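Long-range contacts in DNA polymerase III, beta subunit (Thermotoga maritima, PDB 1VPK), which probably tethers DNA polymerases and other proteins to DNA for processive synthesis, as a sliding clamp that closes into a head-to-tail dimeric ring around the duplex: residues E298-L303 with V314-V319; V267-K272 with E345-N350. All blocks are in the same frame, centred on the assembly; numbering follows the deposited sequence.

Interaction 1: E298-L303 with V314-V319; sequences ENVMRL and VDEVEV
Met301 and Val317 face each other as a hydrogen-bonded pair of an antiparallel hairpin, their side chains side by side on the buried, mainly apolar face. Both backbone bonds of the pair measure 2.9 Å, Met301 N to Val317 O and Val317 N to Met301 O. Met301 CG stands anti to the backbone N (chi1 -176°) and the chain bends at its end, which brings CE 4.1 Å from Val317 CG2, while CB lies 3.9 Å from Val319 CG1, the two side chains meeting at about a right angle. Phe294 and Ile296 of the neighbouring strand and Ser277 of helix 271-285 extend this layer.

The face bearing Val300, Arg302 and Glu316 is partly exposed and held by glancing contacts. Val300 CB rests 3.9 Å from Glu316 CG. Arg302 NE reaches Glu316 OE1 at 3.8 Å, a long salt bridge with guanidinium and carboxylate planes 63° apart, and Val314 CG1 sits 3.5 Å above one guanidinium face, offset toward its rim. The stronger partner of Arg302 is Glu295, through NH1. A leucine in place of Arg302 would probably leave Glu316 and Glu295 without their shared positive mate and Val314 CG1 without the flat group it lies over.

Buried Asp315 forms a salt bridge with Arg280 and a hydrogen bond with Ser277 through OD2, while OD1 bonds Ser114 and Thr115 of the second subunit, whose strand continues this sheet. The chemistry implies that apolar groups seat the hairpin on strand 292-296 and helix 271-285, and that one buried carboxylate ties the same helix to the second subunit.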
loop_
_atom_site.group_PDB
_atom_site.type_symbol
_atom_site.label_atom_id
_atom_site.label_comp_id
_atom_site.label_asym_id
_atom_site.label_seq_id
_atom_site.Cartn_x
_atom_site.Cartn_y
_atom_site.Cartn_z
ATOM N N GLU A 298 19.664 -10.424 33.865
ATOM C CA GLU A 298 19.814 -11.851 33.921
ATOM C C GLU A 298 18.683 -12.639 33.261
ATOM O O GLU A 298 18.960 -13.639 32.577
ATOM C CB GLU A 298 20.053 -12.304 35.359
ATOM C CG GLU A 298 20.625 -13.782 35.464
ATOM C CD GLU A 298 21.449 -14.291 34.222
ATOM O OE1 GLU A 298 22.532 -13.730 33.902
ATOM O OE2 GLU A 298 20.986 -15.285 33.582
ATOM N N ASN A 299 17.446 -12.186 33.453
ATOM C CA ASN A 299 16.231 -12.878 32.987
ATOM C C ASN A 299 15.351 -12.074 32.014
ATOM O O ASN A 299 14.358 -12.595 31.503
ATOM C CB ASN A 299 15.335 -13.174 34.216
ATOM C CG ASN A 299 15.894 -14.261 35.084
ATOM O OD1 ASN A 299 16.196 -14.050 36.247
ATOM N ND2 ASN A 299 16.075 -15.430 34.507
ATOM N N VAL A 300 15.656 -10.797 31.864
ATOM C CA VAL A 300 14.855 -9.886 31.070
ATOM C C VAL A 300 15.770 -8.920 30.367
ATOM O O VAL A 300 16.940 -8.720 30.740
ATOM C CB VAL A 300 13.804 -9.057 31.923
ATOM C CG1 VAL A 300 12.809 -9.958 32.583
ATOM C CG2 VAL A 300 14.474 -8.229 32.991
ATOM N N MET A 301 15.204 -8.297 29.358
ATOM C CA MET A 301 15.844 -7.263 28.624
ATOM C C MET A 301 14.823 -6.145 28.576
ATOM O O MET A 301 13.673 -6.412 28.249
ATOM C CB MET A 301 16.133 -7.848 27.244
ATOM C CG MET A 301 16.848 -7.023 26.342
ATOM S SD MET A 301 17.385 -7.944 24.880
ATOM C CE MET A 301 15.906 -8.486 24.075
ATOM N N ARG A 302 15.202 -4.925 28.956
ATOM C CA ARG A 302 14.327 -3.759 28.797
ATOM C C ARG A 302 14.717 -3.001 27.543
ATOM O O ARG A 302 15.910 -2.773 27.302
ATOM C CB ARG A 302 14.437 -2.812 29.996
ATOM C CG ARG A 302 14.135 -3.459 31.383
ATOM C CD ARG A 302 14.576 -2.530 32.519
ATOM N NE ARG A 302 13.491 -1.686 33.018
ATOM C CZ ARG A 302 13.596 -0.399 33.388
ATOM N NH1 ARG A 302 14.739 0.277 33.273
ATOM N NH2 ARG A 302 12.521 0.254 33.835
ATOM N N LEU A 303 13.727 -2.615 26.743
ATOM C CA LEU A 303 13.951 -1.812 25.562
ATOM C C LEU A 303 13.460 -0.400 25.880
ATOM O O LEU A 303 12.328 -0.226 26.315
ATOM C CB LEU A 303 13.208 -2.338 24.312
ATOM C CG LEU A 303 13.345 -3.754 23.734
ATOM C CD1 LEU A 303 13.317 -3.796 22.241
ATOM C CD2 LEU A 303 14.511 -4.492 24.268
ATOM N N VAL A 314 9.356 2.292 27.896
ATOM C CA VAL A 314 10.170 1.201 28.387
ATOM C C VAL A 314 9.326 -0.040 28.239
ATOM O O VAL A 314 8.152 -0.058 28.631
ATOM C CB VAL A 314 10.545 1.387 29.866
ATOM C CG1 VAL A 314 11.350 0.161 30.361
ATOM C CG2 VAL A 314 11.282 2.698 30.045
ATOM N N ASP A 315 9.887 -1.033 27.588
ATOM C CA ASP A 315 9.241 -2.330 27.433
ATOM C C ASP A 315 10.161 -3.447 27.943
ATOM O O ASP A 315 11.291 -3.551 27.534
ATOM C CB ASP A 315 8.904 -2.619 25.972
ATOM C CG ASP A 315 7.929 -3.772 25.838
ATOM O OD1 ASP A 315 6.934 -3.815 26.591
ATOM O OD2 ASP A 315 8.154 -4.666 25.028
ATOM N N GLU A 316 9.638 -4.312 28.786
ATOM C CA GLU A 316 10.450 -5.354 29.405
ATOM C C GLU A 316 10.056 -6.713 28.879
ATOM O O GLU A 316 8.897 -7.067 28.978
ATOM C CB GLU A 316 10.232 -5.306 30.898
ATOM C CG GLU A 316 11.042 -6.341 31.668
ATOM C CD GLU A 316 11.072 -6.030 33.150
ATOM O OE1 GLU A 316 11.734 -5.053 33.530
ATOM O OE2 GLU A 316 10.420 -6.775 33.913
ATOM N N VAL A 317 10.999 -7.465 28.305
ATOM C CA VAL A 317 10.681 -8.779 27.744
ATOM C C VAL A 317 11.507 -9.883 28.364
ATOM O O VAL A 317 12.676 -9.665 28.710
ATOM C CB VAL A 317 10.791 -8.824 26.210
ATOM C CG1 VAL A 317 9.956 -7.699 25.611
ATOM C CG2 VAL A 317 12.187 -8.742 25.716
ATOM N N GLU A 318 10.894 -11.051 28.498
ATOM C CA GLU A 318 11.549 -12.235 29.072
ATOM C C GLU A 318 12.518 -12.850 28.099
ATOM O O GLU A 318 12.207 -13.033 26.934
ATOM C CB GLU A 318 10.523 -13.290 29.468
ATOM C CG GLU A 318 9.666 -12.885 30.607
ATOM C CD GLU A 318 8.568 -13.886 30.891
ATOM O OE1 GLU A 318 8.545 -14.971 30.256
ATOM O OE2 GLU A 318 7.717 -13.565 31.753
ATOM N N VAL A 319 13.712 -13.208 28.582
ATOM C CA VAL A 319 14.762 -13.716 27.697
ATOM C C VAL A 319 15.502 -14.784 28.469
ATOM O O VAL A 319 15.431 -14.802 29.692
ATOM C CB VAL A 319 15.786 -12.651 27.250
ATOM C CG1 VAL A 319 15.139 -11.529 26.492
ATOM C CG2 VAL A 319 16.609 -12.105 28.413
#

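Interaction 2: V267-K272 with E345-N350; sequences VVVSRK and EEIEMN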
loop_
_atom_site.group_PDB
_atom_site.type_symbol
_atom_site.label_atom_id
_atom_site.label_comp_id
_atom_site.label_asym_id
_atom_site.label_seq_id
_atom_site.Cartn_x
_atom_site.Cartn_y
_atom_site.Cartn_z
ATOM N N VAL A 267 21.663 -13.673 24.226
ATOM C CA VAL A 267 20.266 -13.593 24.587
ATOM C C VAL A 267 19.460 -14.472 23.618
ATOM O O VAL A 267 19.639 -14.401 22.402
ATOM C CB VAL A 267 19.807 -12.149 24.476
ATOM C CG1 VAL A 267 18.370 -12.042 24.537
ATOM C CG2 VAL A 267 20.406 -11.302 25.590
ATOM N N VAL A 268 18.646 -15.363 24.167
ATOM C CA VAL A 268 17.698 -16.120 23.357
ATOM C C VAL A 268 16.338 -15.543 23.648
ATOM O O VAL A 268 15.946 -15.380 24.803
ATOM C CB VAL A 268 17.775 -17.633 23.644
ATOM C CG1 VAL A 268 16.717 -18.403 22.854
ATOM C CG2 VAL A 268 19.156 -18.146 23.317
ATOM N N VAL A 269 15.607 -15.236 22.588
ATOM C CA VAL A 269 14.359 -14.505 22.711
ATOM C C VAL A 269 13.461 -14.882 21.535
ATOM O O VAL A 269 13.951 -15.147 20.448
ATOM C CB VAL A 269 14.628 -12.973 22.776
ATOM C CG1 VAL A 269 15.262 -12.458 21.513
ATOM C CG2 VAL A 269 13.347 -12.181 23.089
ATOM N N SER A 270 12.150 -14.916 21.784
ATOM C CA SER A 270 11.141 -15.186 20.754
ATOM C C SER A 270 11.210 -14.115 19.647
ATOM O O SER A 270 11.317 -12.935 19.927
ATOM C CB SER A 270 9.725 -15.264 21.381
ATOM O OG SER A 270 8.768 -14.884 20.421
ATOM N N ARG A 271 11.206 -14.542 18.388
ATOM C CA ARG A 271 11.200 -13.596 17.266
ATOM C C ARG A 271 9.924 -12.711 17.253
ATOM O O ARG A 271 10.007 -11.506 17.085
ATOM C CB ARG A 271 11.331 -14.375 15.954
ATOM C CG ARG A 271 11.567 -13.516 14.708
ATOM C CD ARG A 271 11.847 -14.398 13.532
ATOM N NE ARG A 271 10.668 -15.175 13.174
ATOM C CZ ARG A 271 9.724 -14.807 12.321
ATOM N NH1 ARG A 271 9.800 -13.663 11.645
ATOM N NH2 ARG A 271 8.703 -15.637 12.105
ATOM N N LYS A 272 8.758 -13.326 17.416
ATOM C CA LYS A 272 7.483 -12.592 17.581
ATOM C C LYS A 272 7.511 -11.615 18.766
ATOM O O LYS A 272 7.103 -10.477 18.614
ATOM C CB LYS A 272 6.346 -13.585 17.795
ATOM C CG LYS A 272 4.951 -13.005 17.986
ATOM C CD LYS A 272 3.969 -14.095 18.336
ATOM C CE LYS A 272 2.527 -13.616 18.266
ATOM N NZ LYS A 272 2.085 -13.342 16.850
ATOM N N GLU A 345 11.146 -19.564 15.314
ATOM C CA GLU A 345 10.352 -18.910 16.341
ATOM C C GLU A 345 11.198 -18.212 17.367
ATOM O O GLU A 345 10.726 -17.261 17.986
ATOM C CB GLU A 345 9.456 -19.889 17.067
ATOM C CG GLU A 345 8.444 -20.512 16.192
ATOM C CD GLU A 345 7.611 -21.560 16.897
ATOM O OE1 GLU A 345 7.479 -21.520 18.126
ATOM O OE2 GLU A 345 7.087 -22.455 16.198
ATOM N N GLU A 346 12.434 -18.709 17.539
ATOM C CA GLU A 346 13.415 -18.164 18.452
ATOM C C GLU A 346 14.654 -17.718 17.702
ATOM O O GLU A 346 15.060 -18.324 16.720
ATOM C CB GLU A 346 13.830 -19.214 19.497
ATOM C CG GLU A 346 12.712 -19.639 20.438
ATOM C CD GLU A 346 12.369 -18.615 21.477
ATOM O OE1 GLU A 346 13.286 -17.955 21.991
ATOM O OE2 GLU A 346 11.182 -18.476 21.822
ATOM N N ILE A 347 15.262 -16.664 18.202
ATOM C CA ILE A 347 16.499 -16.131 17.651
ATOM C C ILE A 347 17.516 -15.935 18.789
ATOM O O ILE A 347 17.137 -15.880 19.985
ATOM C CB ILE A 347 16.270 -14.785 16.885
ATOM C CG1 ILE A 347 15.809 -13.658 17.814
ATOM C CG2 ILE A 347 15.224 -14.960 15.789
ATOM C CD1 ILE A 347 16.808 -12.586 18.009
ATOM N N GLU A 348 18.790 -15.844 18.412
ATOM C CA GLU A 348 19.817 -15.402 19.333
ATOM C C GLU A 348 20.384 -14.065 18.953
ATOM O O GLU A 348 20.538 -13.744 17.774
ATOM C CB GLU A 348 21.035 -16.326 19.377
ATOM C CG GLU A 348 20.803 -17.731 19.436
ATOM C CD GLU A 348 22.082 -18.441 19.830
ATOM O OE1 GLU A 348 23.209 -17.976 19.478
ATOM O OE2 GLU A 348 21.948 -19.440 20.528
ATOM N N MET A 349 20.669 -13.284 19.978
ATOM C CA MET A 349 21.396 -12.039 19.868
ATOM C C MET A 349 22.673 -12.181 20.674
ATOM O O MET A 349 22.602 -12.477 21.851
ATOM C CB MET A 349 20.598 -10.919 20.445
ATOM C CG MET A 349 19.255 -10.693 19.775
ATOM S SD MET A 349 18.496 -9.190 20.346
ATOM C CE MET A 349 19.216 -7.873 19.466
ATOM N N ASN A 350 23.821 -11.914 20.039
ATOM C CA ASN A 350 25.150 -12.163 20.597
ATOM C C ASN A 350 25.918 -10.841 20.602
ATOM O O ASN A 350 25.999 -10.178 19.560
ATOM C CB ASN A 350 25.897 -13.182 19.743
ATOM C CG ASN A 350 25.308 -14.607 19.844
ATOM O OD1 ASN A 350 25.551 -15.290 20.809
ATOM N ND2 ASN A 350 24.577 -15.053 18.815
HETATM O O HOH W 1 8.313 -16.347 17.553
#
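Val269 and Ile347 exchange two backbone hydrogen bonds, Val269 N to Ile347 O at 3.1 Å and Ile347 N to Val269 O at 3.0 Å, and Val267 and Met349 satisfy each other in the same way. Between these pairs Val268 and Glu348 turn their backbone polar groups outward, where Gln320 serves Val268 and Asn361 serves Glu348. The strand 265-270 is thus bonded along both edges.

Where that strand ends, Arg271 N gives a bond of 2.8 Å to Glu345 O, the donor tilted 34° from the carbonyl plane. The same oxygen also accepts from a water at 2.6 Å, which in turn accepts from Lys272 N, so one carbonyl serves two amides at the start of helix 271-285, one of them through water. Ser270 is the N-cap of this helix, its OG bonded to Glu273 N. In the antiparallel sheet of the clamp's C-terminal domain, strand 265-270 lies between 346-351 and 320-323, and this contact fixes the point where it turns into helix 271-285.

Glu346 folds back at chi2 (-74°) and brings OE1 3.3 Å from Ser270 N, but the angle is too poor for a hydrogen bond. Glu348 OE1 is met on its anti side by Asn350 ND2 at 3.3 Å; its stronger partner is Lys266, which Asn350 OD1 also binds.

On the buried face, Val269 CG1 lies 3.8 Å from Ile347 CD1, the two side chains lying side by side and pointing the same way, and Leu274 packs on Val269 from the helix. Ile347 CG2 comes 3.9 Å from Arg271 CB, the side chains at about a right angle; beyond it the guanidinium reaches carbonyls at the end of helix 332-341 and just after it, NH1 bonding Leu339 O and NE Thr344 O.

How the interactions relate
Some 260 residues from the N terminus, the chain enters 267-272, passing from strand 265-270 into helix 271-285. It then runs through strand 292-296 to the hairpin 300-307 and 311-318, where interaction 1 closes a short loop of 10 residues. After helix 332-341 it returns to 345-350, and interaction 2 closes a loop of 72 residues that contains all of interaction 1; the two nest without crossing. Their centres are about 12 Å apart. Val319 packs on strand 265-270, and just after it the chain enters strand 320-323, which pairs with 265-270. The chain itself thus joins the hairpin's sheet, which runs on into the second subunit, to the sheet of interaction 2, which continues into the central domain.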